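Local structure of monomethylamine methyltransferase MtmB1 (1NTH) at residues I328-Q333 and G360-S365; K123-G128 and V153-N158; D296-I301 and M313-A318. The protein transfers the methyl group of monomethylamine to the corrinoid cofactor of its partner protein MtmC, a step in methanogenesis from methylamine. One frame throughout, in Å; residues are numbered along the deposited sequence. Where two conformers were deposited one is given.

Interaction 1. Residues I328-Q333 and G360-S365; sequences ILSGNQ and GREILS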
ATOM      1  N   ILE A 328     -23.952   9.278 -20.819  1.00 16.56           N
ATOM      2  CA  ILE A 328     -23.046  10.234 -20.189  1.00 16.83           C
ATOM      3  C   ILE A 328     -23.502  10.579 -18.774  1.00 15.62           C
ATOM      4  O   ILE A 328     -24.641  10.992 -18.568  1.00 17.35           O
ATOM      5  CB  ILE A 328     -22.963  11.547 -21.009  1.00 15.80           C
ATOM      6  CG1 ILE A 328     -22.350  11.261 -22.382  1.00 16.95           C
ATOM      7  CG2 ILE A 328     -22.123  12.584 -20.262  1.00 17.67           C
ATOM      8  CD1 ILE A 328     -22.344  12.468 -23.320  1.00 17.54           C
ATOM      9  N   LEU A 329     -22.611  10.409 -17.802  1.00 15.34           N
ATOM     10  CA  LEU A 329     -22.929  10.730 -16.412  1.00 15.06           C
ATOM     11  C   LEU A 329     -22.727  12.232 -16.227  1.00 15.40           C
ATOM     12  O   LEU A 329     -21.749  12.792 -16.725  1.00 15.32           O
ATOM     13  CB  LEU A 329     -22.012   9.946 -15.467  1.00 15.61           C
ATOM     14  CG  LEU A 329     -22.169   8.422 -15.554  1.00 16.07           C
ATOM     15  CD1 LEU A 329     -21.040   7.743 -14.774  1.00 15.53           C
ATOM     16  CD2 LEU A 329     -23.532   8.014 -15.015  1.00 16.82           C
ATOM     17  N   SER A 330     -23.640  12.887 -15.517  1.00 15.53           N
ATOM     18  CA  SER A 330     -23.519  14.332 -15.342  1.00 16.00           C
ATOM     19  C   SER A 330     -24.011  14.881 -14.011  1.00 16.30           C
ATOM     20  O   SER A 330     -24.633  14.182 -13.212  1.00 16.18           O
ATOM     21  CB  SER A 330     -24.273  15.045 -16.463  1.00 17.05           C
ATOM     22  OG  SER A 330     -25.670  14.934 -16.262  1.00 18.67           O
ATOM     23  N   GLY A 331     -23.726  16.156 -13.788  1.00 15.86           N
ATOM     24  CA  GLY A 331     -24.156  16.803 -12.568  1.00 14.65           C
ATOM     25  C   GLY A 331     -24.396  18.267 -12.863  1.00 14.97           C
ATOM     26  O   GLY A 331     -24.161  18.718 -13.987  1.00 15.05           O
ATOM     27  N   ASN A 332     -24.878  19.006 -11.872  1.00 14.85           N
ATOM     28  CA  ASN A 332     -25.112  20.436 -12.044  1.00 16.30           C
ATOM     29  C   ASN A 332     -24.601  21.146 -10.795  1.00 16.78           C
ATOM     30  O   ASN A 332     -24.639  20.585  -9.696  1.00 16.32           O
ATOM     31  CB  ASN A 332     -26.603  20.722 -12.265  1.00 17.04           C
ATOM     32  CG  ASN A 332     -26.841  22.073 -12.934  1.00 18.87           C
ATOM     33  OD1 ASN A 332     -25.894  22.750 -13.338  1.00 20.81           O
ATOM     34  ND2 ASN A 332     -28.104  22.462 -13.058  1.00 19.96           N
ATOM     35  N   GLN A 333     -24.117  22.375 -10.972  1.00 16.64           N
ATOM     36  CA  GLN A 333     -23.560  23.175  -9.884  1.00 18.92           C
ATOM     37  C   GLN A 333     -24.513  24.299  -9.478  1.00 18.22           C
ATOM     38  O   GLN A 333     -25.239  24.843 -10.308  1.00 19.59           O
ATOM     39  CB  GLN A 333     -22.196  23.745 -10.277  0.85 20.43           C
ATOM     40  CG  GLN A 333     -22.160  24.439 -11.616  0.85 26.02           C
ATOM     41  CD  GLN A 333     -20.751  24.814 -12.031  0.85 28.27           C
ATOM     42  OE1 GLN A 333     -20.149  25.729 -11.478  0.85 32.92           O
ATOM     43  NE2 GLN A 333     -20.216  24.095 -13.003  0.85 27.31           N
ATOM     44  N   GLY A 360     -32.809  14.093 -14.277  1.00 17.07           N
ATOM     45  CA  GLY A 360     -31.891  12.972 -14.409  1.00 16.67           C
ATOM     46  C   GLY A 360     -30.424  13.155 -14.057  1.00 15.92           C
ATOM     47  O   GLY A 360     -29.603  12.328 -14.443  1.00 17.10           O
ATOM     48  N   ARG A 361     -30.073  14.214 -13.333  1.00 15.58           N
ATOM     49  CA  ARG A 361     -28.673  14.430 -12.962  1.00 15.87           C
ATOM     50  C   ARG A 361     -28.221  13.351 -11.986  1.00 15.78           C
ATOM     51  O   ARG A 361     -28.985  12.940 -11.114  1.00 15.06           O
ATOM     52  CB  ARG A 361     -28.484  15.796 -12.295  1.00 16.69           C
ATOM     53  CG  ARG A 361     -28.734  16.994 -13.194  1.00 16.94           C
ATOM     54  CD  ARG A 361     -27.630  17.186 -14.226  1.00 19.16           C
ATOM     55  NE  ARG A 361     -27.945  18.308 -15.106  1.00 17.62           N
ATOM     56  CZ  ARG A 361     -27.221  18.677 -16.158  1.00 19.13           C
ATOM     57  NH1 ARG A 361     -26.114  18.020 -16.480  1.00 18.33           N
ATOM     58  NH2 ARG A 361     -27.622  19.696 -16.909  1.00 18.18           N
ATOM     59  N   GLU A 362     -26.981  12.895 -12.132  1.00 15.04           N
ATOM     60  CA  GLU A 362     -26.454  11.879 -11.231  1.00 16.06           C
ATOM     61  C   GLU A 362     -25.831  12.515  -9.995  1.00 15.92           C
ATOM     62  O   GLU A 362     -25.813  11.910  -8.923  1.00 17.23           O
ATOM     63  CB  GLU A 362     -25.395  11.022 -11.931  1.00 17.02           C
ATOM     64  CG  GLU A 362     -25.933   9.973 -12.893  1.00 17.87           C
ATOM     65  CD  GLU A 362     -26.435  10.546 -14.204  1.00 20.04           C
ATOM     66  OE1 GLU A 362     -25.891  11.572 -14.665  1.00 19.16           O
ATOM     67  OE2 GLU A 362     -27.365   9.953 -14.788  1.00 20.23           O
ATOM     68  N   ILE A 363     -25.319  13.733 -10.146  1.00 15.20           N
ATOM     69  CA  ILE A 363     -24.671  14.432  -9.043  1.00 14.67           C
ATOM     70  C   ILE A 363     -25.124  15.886  -8.905  1.00 15.79           C
ATOM     71  O   ILE A 363     -25.269  16.598  -9.899  1.00 16.86           O
ATOM     72  CB  ILE A 363     -23.133  14.424  -9.229  1.00 15.18           C
ATOM     73  CG1 ILE A 363     -22.618  12.978  -9.266  1.00 14.74           C
ATOM     74  CG2 ILE A 363     -22.465  15.206  -8.102  1.00 16.07           C
ATOM     75  CD1 ILE A 363     -21.140  12.859  -9.625  1.00 15.90           C
ATOM     76  N   LEU A 364     -25.356  16.313  -7.667  1.00 14.88           N
ATOM     77  CA  LEU A 364     -25.743  17.693  -7.370  1.00 14.95           C
ATOM     78  C   LEU A 364     -24.550  18.274  -6.614  1.00 16.22           C
ATOM     79  O   LEU A 364     -24.190  17.774  -5.548  1.00 17.22           O
ATOM     80  CB  LEU A 364     -26.988  17.731  -6.478  1.00 15.62           C
ATOM     81  CG  LEU A 364     -28.190  16.892  -6.918  1.00 16.08           C
ATOM     82  CD1 LEU A 364     -29.366  17.166  -5.982  1.00 18.03           C
ATOM     83  CD2 LEU A 364     -28.556  17.234  -8.349  1.00 17.46           C
ATOM     84  N   SER A 365     -23.936  19.322  -7.159  1.00 14.78           N
ATOM     85  CA  SER A 365     -22.760  19.927  -6.532  1.00 15.52           C
ATOM     86  C   SER A 365     -23.063  21.352  -6.053  1.00 16.52           C
ATOM     87  O   SER A 365     -23.114  22.286  -6.854  1.00 16.61           O
ATOM     88  CB  SER A 365     -21.603  19.938  -7.543  1.00 15.49           C
ATOM     89  OG  SER A 365     -20.345  20.120  -6.912  1.00 16.85           O
TER
HETATM   90  O   HOH W   1     -26.732  12.340 -17.022  1.00 23.99           O

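Interaction 2. Residues K123-G128 and V153-N158; sequences KPIVQG and VDTIVN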
ATOM      1  N   LYS A 123     -32.220   8.488  -5.828  1.00 20.45           N
ATOM      2  CA  LYS A 123     -31.777   9.827  -5.463  1.00 20.47           C
ATOM      3  C   LYS A 123     -30.388  10.109  -6.035  1.00 18.84           C
ATOM      4  O   LYS A 123     -29.534   9.225  -6.089  1.00 18.45           O
ATOM      5  CB  LYS A 123     -31.732   9.952  -3.939  1.00 21.00           C
ATOM      6  CG  LYS A 123     -31.335  11.319  -3.410  1.00 21.91           C
ATOM      7  CD  LYS A 123     -31.166  11.276  -1.894  1.00 22.03           C
ATOM      8  CE  LYS A 123     -30.864  12.655  -1.321  1.00 21.36           C
ATOM      9  NZ  LYS A 123     -30.572  12.589   0.143  1.00 23.59           N
ATOM     10  N   PRO A 124     -30.149  11.340  -6.498  1.00 18.11           N
ATOM     11  CA  PRO A 124     -28.815  11.614  -7.032  1.00 17.65           C
ATOM     12  C   PRO A 124     -27.807  11.716  -5.892  1.00 17.06           C
ATOM     13  O   PRO A 124     -28.182  11.778  -4.717  1.00 17.50           O
ATOM     14  CB  PRO A 124     -28.999  12.945  -7.765  1.00 18.65           C
ATOM     15  CG  PRO A 124     -30.115  13.598  -7.021  1.00 19.48           C
ATOM     16  CD  PRO A 124     -31.072  12.454  -6.780  1.00 17.09           C
ATOM     17  N   ILE A 125     -26.528  11.710  -6.245  1.00 16.10           N
ATOM     18  CA  ILE A 125     -25.458  11.836  -5.269  1.00 16.69           C
ATOM     19  C   ILE A 125     -25.394  13.299  -4.854  1.00 17.30           C
ATOM     20  O   ILE A 125     -25.449  14.194  -5.702  1.00 17.10           O
ATOM     21  CB  ILE A 125     -24.101  11.418  -5.887  1.00 17.92           C
ATOM     22  CG1 ILE A 125     -24.103   9.913  -6.164  1.00 20.00           C
ATOM     23  CG2 ILE A 125     -22.950  11.822  -4.973  1.00 19.28           C
ATOM     24  CD1 ILE A 125     -24.384   9.061  -4.938  1.00 22.40           C
ATOM     25  N   VAL A 126     -25.286  13.543  -3.553  1.00 15.22           N
ATOM     26  CA  VAL A 126     -25.214  14.903  -3.034  1.00 15.82           C
ATOM     27  C   VAL A 126     -23.763  15.279  -2.749  1.00 14.77           C
ATOM     28  O   VAL A 126     -23.145  14.773  -1.810  1.00 15.84           O
ATOM     29  CB  VAL A 126     -26.046  15.045  -1.741  1.00 15.79           C
ATOM     30  CG1 VAL A 126     -25.916  16.457  -1.180  1.00 17.66           C
ATOM     31  CG2 VAL A 126     -27.507  14.728  -2.032  1.00 17.71           C
ATOM     32  N   GLN A 127     -23.220  16.158  -3.583  1.00 14.22           N
ATOM     33  CA  GLN A 127     -21.850  16.621  -3.426  1.00 13.72           C
ATOM     34  C   GLN A 127     -21.933  17.998  -2.786  1.00 15.78           C
ATOM     35  O   GLN A 127     -22.200  18.990  -3.459  1.00 15.68           O
ATOM     36  CB  GLN A 127     -21.163  16.699  -4.789  1.00 15.25           C
ATOM     37  CG  GLN A 127     -19.723  17.175  -4.736  1.00 15.67           C
ATOM     38  CD  GLN A 127     -18.952  16.772  -5.973  1.00 16.49           C
ATOM     39  OE1 GLN A 127     -18.887  17.511  -6.963  1.00 19.19           O
ATOM     40  NE2 GLN A 127     -18.378  15.578  -5.933  1.00 15.20           N
ATOM     41  N   GLY A 128     -21.710  18.049  -1.479  1.00 13.70           N
ATOM     42  CA  GLY A 128     -21.816  19.307  -0.768  1.00 15.90           C
ATOM     43  C   GLY A 128     -20.511  19.947  -0.359  1.00 15.54           C
ATOM     44  O   GLY A 128     -19.539  19.270  -0.026  1.00 16.08           O
ATOM     45  N   VAL A 153     -25.118  14.674   2.822  1.00 15.72           N
ATOM     46  CA  VAL A 153     -23.974  14.827   1.927  1.00 15.42           C
ATOM     47  C   VAL A 153     -23.189  13.528   1.715  1.00 15.39           C
ATOM     48  O   VAL A 153     -22.841  12.834   2.674  1.00 16.27           O
ATOM     49  CB  VAL A 153     -23.036  15.942   2.458  1.00 14.65           C
ATOM     50  CG1 VAL A 153     -21.843  16.129   1.530  1.00 16.42           C
ATOM     51  CG2 VAL A 153     -23.813  17.255   2.573  1.00 15.16           C
ATOM     52  N   ASP A 154     -22.919  13.215   0.448  1.00 14.86           N
ATOM     53  CA  ASP A 154     -22.186  12.005   0.059  1.00 14.64           C
ATOM     54  C   ASP A 154     -20.701  12.240  -0.214  1.00 15.61           C
ATOM     55  O   ASP A 154     -19.855  11.426   0.166  1.00 15.52           O
ATOM     56  CB  ASP A 154     -22.814  11.394  -1.197  1.00 16.63           C
ATOM     57  CG  ASP A 154     -24.231  10.928  -0.974  1.00 20.60           C
ATOM     58  OD1 ASP A 154     -24.438  10.090  -0.070  1.00 21.84           O
ATOM     59  OD2 ASP A 154     -25.135  11.387  -1.704  1.00 21.17           O
ATOM     60  N   THR A 155     -20.398  13.340  -0.899  1.00 14.74           N
ATOM     61  CA  THR A 155     -19.024  13.705  -1.235  1.00 15.58           C
ATOM     62  C   THR A 155     -18.876  15.199  -0.984  1.00 14.90           C
ATOM     63  O   THR A 155     -19.874  15.897  -0.778  1.00 14.93           O
ATOM     64  CB  THR A 155     -18.698  13.420  -2.722  1.00 16.75           C
ATOM     65  OG1 THR A 155     -19.550  14.211  -3.561  1.00 17.63           O
ATOM     66  CG2 THR A 155     -18.915  11.949  -3.041  1.00 17.61           C
ATOM     67  N   ILE A 156     -17.641  15.688  -1.009  1.00 14.87           N
ATOM     68  CA  ILE A 156     -17.382  17.103  -0.756  1.00 15.36           C
ATOM     69  C   ILE A 156     -16.883  17.839  -1.995  1.00 15.88           C
ATOM     70  O   ILE A 156     -16.074  17.306  -2.748  1.00 17.27           O
ATOM     71  CB  ILE A 156     -16.285  17.288   0.330  1.00 16.41           C
ATOM     72  CG1 ILE A 156     -16.695  16.601   1.638  1.00 16.60           C
ATOM     73  CG2 ILE A 156     -16.003  18.780   0.545  1.00 17.43           C
ATOM     74  CD1 ILE A 156     -17.946  17.163   2.287  1.00 17.55           C
ATOM     75  N   VAL A 157     -17.385  19.051  -2.219  1.00 14.75           N
ATOM     76  CA  VAL A 157     -16.869  19.865  -3.312  1.00 14.85           C
ATOM     77  C   VAL A 157     -16.081  20.957  -2.587  1.00 14.84           C
ATOM     78  O   VAL A 157     -16.632  21.736  -1.807  1.00 17.10           O
ATOM     79  CB  VAL A 157     -17.976  20.469  -4.215  1.00 15.21           C
ATOM     80  CG1 VAL A 157     -19.078  21.104  -3.385  1.00 17.10           C
ATOM     81  CG2 VAL A 157     -17.348  21.488  -5.154  1.00 15.72           C
ATOM     82  N   ASN A 158     -14.779  20.989  -2.843  1.00 14.86           N
ATOM     83  CA  ASN A 158     -13.863  21.910  -2.181  1.00 15.53           C
ATOM     84  C   ASN A 158     -14.095  23.410  -2.303  1.00 15.92           C
ATOM     85  O   ASN A 158     -14.550  23.913  -3.332  1.00 16.78           O
ATOM     86  CB  ASN A 158     -12.431  21.627  -2.639  1.00 16.38           C
ATOM     87  CG  ASN A 158     -12.006  20.191  -2.395  1.00 15.45           C
ATOM     88  OD1 ASN A 158     -12.772  19.378  -1.867  1.00 17.13           O
ATOM     89  ND2 ASN A 158     -10.777  19.872  -2.781  1.00 14.68           N
TER
HETATM   90  O   HOH W   2     -27.856  11.861   0.183  1.00 22.99           O
HETATM   91  O   HOH W   3     -27.568  10.648  -2.346  1.00 24.12           O

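Interaction 3. Residues D296-I301 and M313-A318; sequences DGPVHI and MIAGWA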
ATOM      1  N   ASP A 296     -22.432  20.538 -15.320  1.00 16.28           N
ATOM      2  CA  ASP A 296     -23.053  21.662 -16.015  1.00 17.41           C
ATOM      3  C   ASP A 296     -23.215  22.801 -15.011  1.00 19.21           C
ATOM      4  O   ASP A 296     -22.849  22.670 -13.839  1.00 19.24           O
ATOM      5  CB  ASP A 296     -24.421  21.217 -16.547  1.00 17.64           C
ATOM      6  CG  ASP A 296     -25.014  22.177 -17.569  1.00 20.18           C
ATOM      7  OD1 ASP A 296     -24.410  23.235 -17.858  1.00 19.80           O
ATOM      8  OD2 ASP A 296     -26.104  21.853 -18.085  1.00 19.63           O
ATOM      9  N   GLY A 297     -23.761  23.919 -15.472  1.00 18.28           N
ATOM     10  CA  GLY A 297     -23.977  25.057 -14.599  1.00 18.94           C
ATOM     11  C   GLY A 297     -24.414  26.267 -15.403  1.00 18.21           C
ATOM     12  O   GLY A 297     -23.728  27.287 -15.394  1.00 19.94           O
ATOM     13  N   PRO A 298     -25.551  26.186 -16.113  1.00 19.13           N
ATOM     14  CA  PRO A 298     -26.020  27.328 -16.910  1.00 18.35           C
ATOM     15  C   PRO A 298     -26.188  28.534 -15.998  1.00 19.05           C
ATOM     16  O   PRO A 298     -26.811  28.434 -14.947  1.00 18.39           O
ATOM     17  CB  PRO A 298     -27.357  26.841 -17.466  1.00 18.35           C
ATOM     18  CG  PRO A 298     -27.201  25.339 -17.491  1.00 19.35           C
ATOM     19  CD  PRO A 298     -26.520  25.079 -16.171  1.00 18.43           C
ATOM     20  N   VAL A 299     -25.640  29.676 -16.400  1.00 19.47           N
ATOM     21  CA  VAL A 299     -25.734  30.865 -15.566  1.00 19.85           C
ATOM     22  C   VAL A 299     -26.327  32.056 -16.317  1.00 19.94           C
ATOM     23  O   VAL A 299     -26.102  32.224 -17.515  1.00 20.55           O
ATOM     24  CB  VAL A 299     -24.341  31.226 -15.001  1.00 22.32           C
ATOM     25  CG1 VAL A 299     -23.378  31.515 -16.137  1.00 22.94           C
ATOM     26  CG2 VAL A 299     -24.448  32.406 -14.057  1.00 24.06           C
ATOM     27  N   HIS A 300     -27.088  32.876 -15.597  1.00 20.23           N
ATOM     28  CA  HIS A 300     -27.736  34.052 -16.178  1.00 21.33           C
ATOM     29  C   HIS A 300     -26.715  35.171 -16.363  1.00 21.58           C
ATOM     30  O   HIS A 300     -26.043  35.568 -15.414  1.00 21.88           O
ATOM     31  CB  HIS A 300     -28.870  34.511 -15.257  1.00 21.96           C
ATOM     32  CG  HIS A 300     -29.849  35.434 -15.911  1.00 23.17           C
ATOM     33  ND1 HIS A 300     -29.532  36.726 -16.268  1.00 24.09           N
ATOM     34  CD2 HIS A 300     -31.140  35.249 -16.272  1.00 24.41           C
ATOM     35  CE1 HIS A 300     -30.587  37.299 -16.821  1.00 24.14           C
ATOM     36  NE2 HIS A 300     -31.577  36.424 -16.836  1.00 24.08           N
ATOM     37  N   ILE A 301     -26.600  35.678 -17.588  1.00 21.98           N
ATOM     38  CA  ILE A 301     -25.632  36.730 -17.879  1.00 24.38           C
ATOM     39  C   ILE A 301     -25.736  37.940 -16.953  1.00 24.44           C
ATOM     40  O   ILE A 301     -24.724  38.559 -16.620  1.00 25.56           O
ATOM     41  CB  ILE A 301     -25.746  37.209 -19.346  1.00 25.88           C
ATOM     42  CG1 ILE A 301     -24.572  38.134 -19.677  1.00 27.77           C
ATOM     43  CG2 ILE A 301     -27.075  37.924 -19.567  1.00 26.75           C
ATOM     44  CD1 ILE A 301     -24.439  38.457 -21.146  1.00 30.64           C
ATOM     45  N   MET A 313     -34.390  25.881 -17.038  1.00 19.45           N
ATOM     46  CA  MET A 313     -34.927  25.258 -18.246  1.00 19.54           C
ATOM     47  C   MET A 313     -33.796  24.705 -19.109  1.00 18.27           C
ATOM     48  O   MET A 313     -33.908  23.616 -19.672  1.00 19.28           O
ATOM     49  CB  MET A 313     -35.743  26.274 -19.052  1.00 20.69           C
ATOM     50  CG  MET A 313     -37.058  26.657 -18.396  1.00 21.27           C
ATOM     51  SD  MET A 313     -37.883  28.001 -19.277  1.00 24.60           S
ATOM     52  CE  MET A 313     -38.379  27.172 -20.780  1.00 22.72           C
ATOM     53  N   ILE A 314     -32.707  25.460 -19.211  1.00 17.80           N
ATOM     54  CA  ILE A 314     -31.559  25.024 -19.997  1.00 17.58           C
ATOM     55  C   ILE A 314     -30.992  23.729 -19.416  1.00 17.89           C
ATOM     56  O   ILE A 314     -30.762  22.763 -20.145  1.00 17.51           O
ATOM     57  CB  ILE A 314     -30.459  26.112 -20.014  1.00 17.63           C
ATOM     58  CG1 ILE A 314     -30.971  27.339 -20.779  1.00 18.74           C
ATOM     59  CG2 ILE A 314     -29.180  25.571 -20.657  1.00 18.42           C
ATOM     60  CD1 ILE A 314     -30.115  28.575 -20.607  1.00 18.59           C
ATOM     61  N   ALA A 315     -30.784  23.706 -18.104  1.00 17.19           N
ATOM     62  CA  ALA A 315     -30.240  22.520 -17.447  1.00 17.61           C
ATOM     63  C   ALA A 315     -31.191  21.326 -17.551  1.00 17.55           C
ATOM     64  O   ALA A 315     -30.765  20.204 -17.839  1.00 17.71           O
ATOM     65  CB  ALA A 315     -29.943  22.824 -15.982  1.00 17.14           C
ATOM     66  N   GLY A 316     -32.477  21.570 -17.315  1.00 17.90           N
ATOM     67  CA  GLY A 316     -33.458  20.498 -17.381  1.00 17.65           C
ATOM     68  C   GLY A 316     -33.540  19.839 -18.743  1.00 18.55           C
ATOM     69  O   GLY A 316     -33.556  18.611 -18.846  1.00 17.97           O
ATOM     70  N   TRP A 317     -33.590  20.648 -19.797  1.00 17.90           N
ATOM     71  CA  TRP A 317     -33.663  20.108 -21.148  1.00 17.06           C
ATOM     72  C   TRP A 317     -32.365  19.429 -21.566  1.00 16.72           C
ATOM     73  O   TRP A 317     -32.389  18.366 -22.183  1.00 17.35           O
ATOM     74  CB  TRP A 317     -34.017  21.208 -22.158  1.00 17.71           C
ATOM     75  CG  TRP A 317     -35.486  21.495 -22.224  1.00 17.73           C
ATOM     76  CD1 TRP A 317     -36.229  22.213 -21.331  1.00 18.35           C
ATOM     77  CD2 TRP A 317     -36.399  21.031 -23.225  1.00 17.92           C
ATOM     78  NE1 TRP A 317     -37.552  22.224 -21.715  1.00 18.97           N
ATOM     79  CE2 TRP A 317     -37.683  21.506 -22.874  1.00 17.83           C
ATOM     80  CE3 TRP A 317     -36.256  20.258 -24.387  1.00 18.45           C
ATOM     81  CZ2 TRP A 317     -38.821  21.234 -23.647  1.00 19.20           C
ATOM     82  CZ3 TRP A 317     -37.389  19.987 -25.157  1.00 17.88           C
ATOM     83  CH2 TRP A 317     -38.653  20.477 -24.780  1.00 18.58           C
ATOM     84  N   ALA A 318     -31.232  20.037 -21.234  1.00 17.64           N
ATOM     85  CA  ALA A 318     -29.949  19.451 -21.605  1.00 16.56           C
ATOM     86  C   ALA A 318     -29.766  18.081 -20.947  1.00 17.68           C
ATOM     87  O   ALA A 318     -29.408  17.107 -21.611  1.00 17.33           O
ATOM     88  CB  ALA A 318     -28.808  20.385 -21.207  1.00 17.90           C
TER

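Interaction 1. Residues I328-Q333 and G360-S365
Strands 330-333 and 363-365 run parallel, their axes 22° apart, with Gly331, Asn332 and Gln333 paired to Ile363, Leu364 and Ser365. Ser330 O takes two backbone N-H groups, from Glu362 N at 2.9 Å and from Ile363 N at 3.2 Å, and farther along Ser365 N donates to Asn332 O. The side chain of Glu362 carries the ladder one step back. Bent at chi2 (75°), it crosses Leu329 at about a right angle, with CG 3.8 Å from Leu329 CD2, and brings OE1 to within 2.7 Å of Ser330 N. This nearly linear bond meets OE1 on the anti side, somewhat out of the carboxylate plane. A water bridges the same OE1, Ile328 O and Ser330 OG, while OE2 is taken by the backbone N of Arg116. The Arg361 chain is also bent at chi2 (-72°), and the bend carries the guanidinium back alongside Ser330 and Gly331, placing NH1 3.1 Å from Ser330 OG in a weak hydrogen bond, with Asn332 CB over one face of the group. NH2 makes a salt bridge to Asp296, and NH1 also bonds to His282. Asn332 and Leu364 face helix 343-359, where Asp356 accepts from Asn332 ND2. Gln333, Ile363 and Ser365 share the other face; there Ser365 OG bonds to Gln127 and to the pyrrolysine at position 202. Two buried charged residues just before strand 363-366 thus bind it to its surroundings. Glu362 ties Ser330 to Arg116 and, with two backbone N-H groups and a water on its oxygens, probably stays ionised; Arg361 links Ser330 to Asp296 and His282 and, held at both terminal nitrogens, probably has little freedom to turn.

Interaction 2. Residues K123-G128 and V153-N158
The Gln127 amide meets Thr155 with NE2 pointing at OG1, 3.0 Å away and only 13° out of the amide plane, while its OE1 is bonded to Ser365 OG. The other flat group, the Asp154 carboxylate, uses the anti lone pair of OD2 to accept from Val126 N at 2.8 Å in an almost perfectly straight bond. Gln127 is extended, CG anti to its own N (chi1 180°), and its CG lies 3.2 Å from Thr155 OG1 and 3.8 Å from Val157 CB. Replacing it by an alanine would probably leave the hydroxyls of Thr155 and Ser365 each short of a partner and open a gap beside Val157. Asp154 crosses Ile125 at about a right angle, CB against CG2, and a water joins OD2 to Pro124 O. The backbones complete the pairing. Val126 O receives both Asp154 N, at 2.8 Å, and Thr155 N; Gly128 N then donates to Thr155 O and Gly128 O accepts from Val157 N, a donor well above its carbonyl plane. The lack of a side chain at Gly128 makes room for Val153 CG2; separately, Ile156 CD1 lies beside Gly128 O. Outward, Val126 and Val153 rest on helix 380-393 and Ile156 on helix 174-193, whereas Gln127 and Thr155 share the opposite face of the sheet. Parallel strands with helices packed outside them form the wall of a TIM barrel.

Interaction 3. Residues D296-I301 and M313-A318
Pro298 presses its ring onto helix 309-325 at Ile314 and Ala315. CG of the proline stands 3.7 Å from Ile314 CG2 and 4.0 Å from Ala315 CB, so the ring bridges two successive helix residues; CD lies about as close to the same methyl of Ala315. Ile314 holds CG2 anti to its backbone N, which aims that methyl at the proline, and the two side chains slide past each other in opposite directions. Two residues earlier, Asp296 turns its carboxylate to the helix, where OD2 is 4.2 Å from Ala315 CA and 4.4 Å from Ala318 CB, both loose contacts. Its OD1 is held by Gly297 N at 2.6 Å, a donor above the carboxylate plane. Asp278 OD2 of helix 271-288 lies close to Asp296 OD2, a meeting of like charges that the salt bridge to Arg361 probably offsets. Farther out, Asp278 also touches Pro298 and Ala318, Thr275 touches Ile314, and Asn332 of the next strand lies against Pro298 and Ala315. Ile314 and Ala315 thus receive the proline at the break in strand 293-300, within the beta-alpha-beta unit of strand 293-300, helix 309-325 and strand 330-333, the repeating unit of a TIM barrel.

How the interactions relate
All three contacts reach one parallel sheet, the curled wall of the barrel: interactions 1 and 2 pair its strands, and interaction 3 packs a helix on it. Along the chain they come in the order interaction 2, interaction 3, interaction 1. Interaction 1 lies in the middle: strand 363-366 neighbours strand 125-128 of interaction 2, linked by Gln127 N to Leu364 O, and strand 330-333 neighbours strand 293-300 of interaction 3, linked by Asp296 N to Gly331 O. Its centre is 10 Å from that of interaction 2 and 12 Å from that of interaction 3, whereas those two are 20 Å apart and do not touch. Strand 363-366 thus joins the late strands to the early ones.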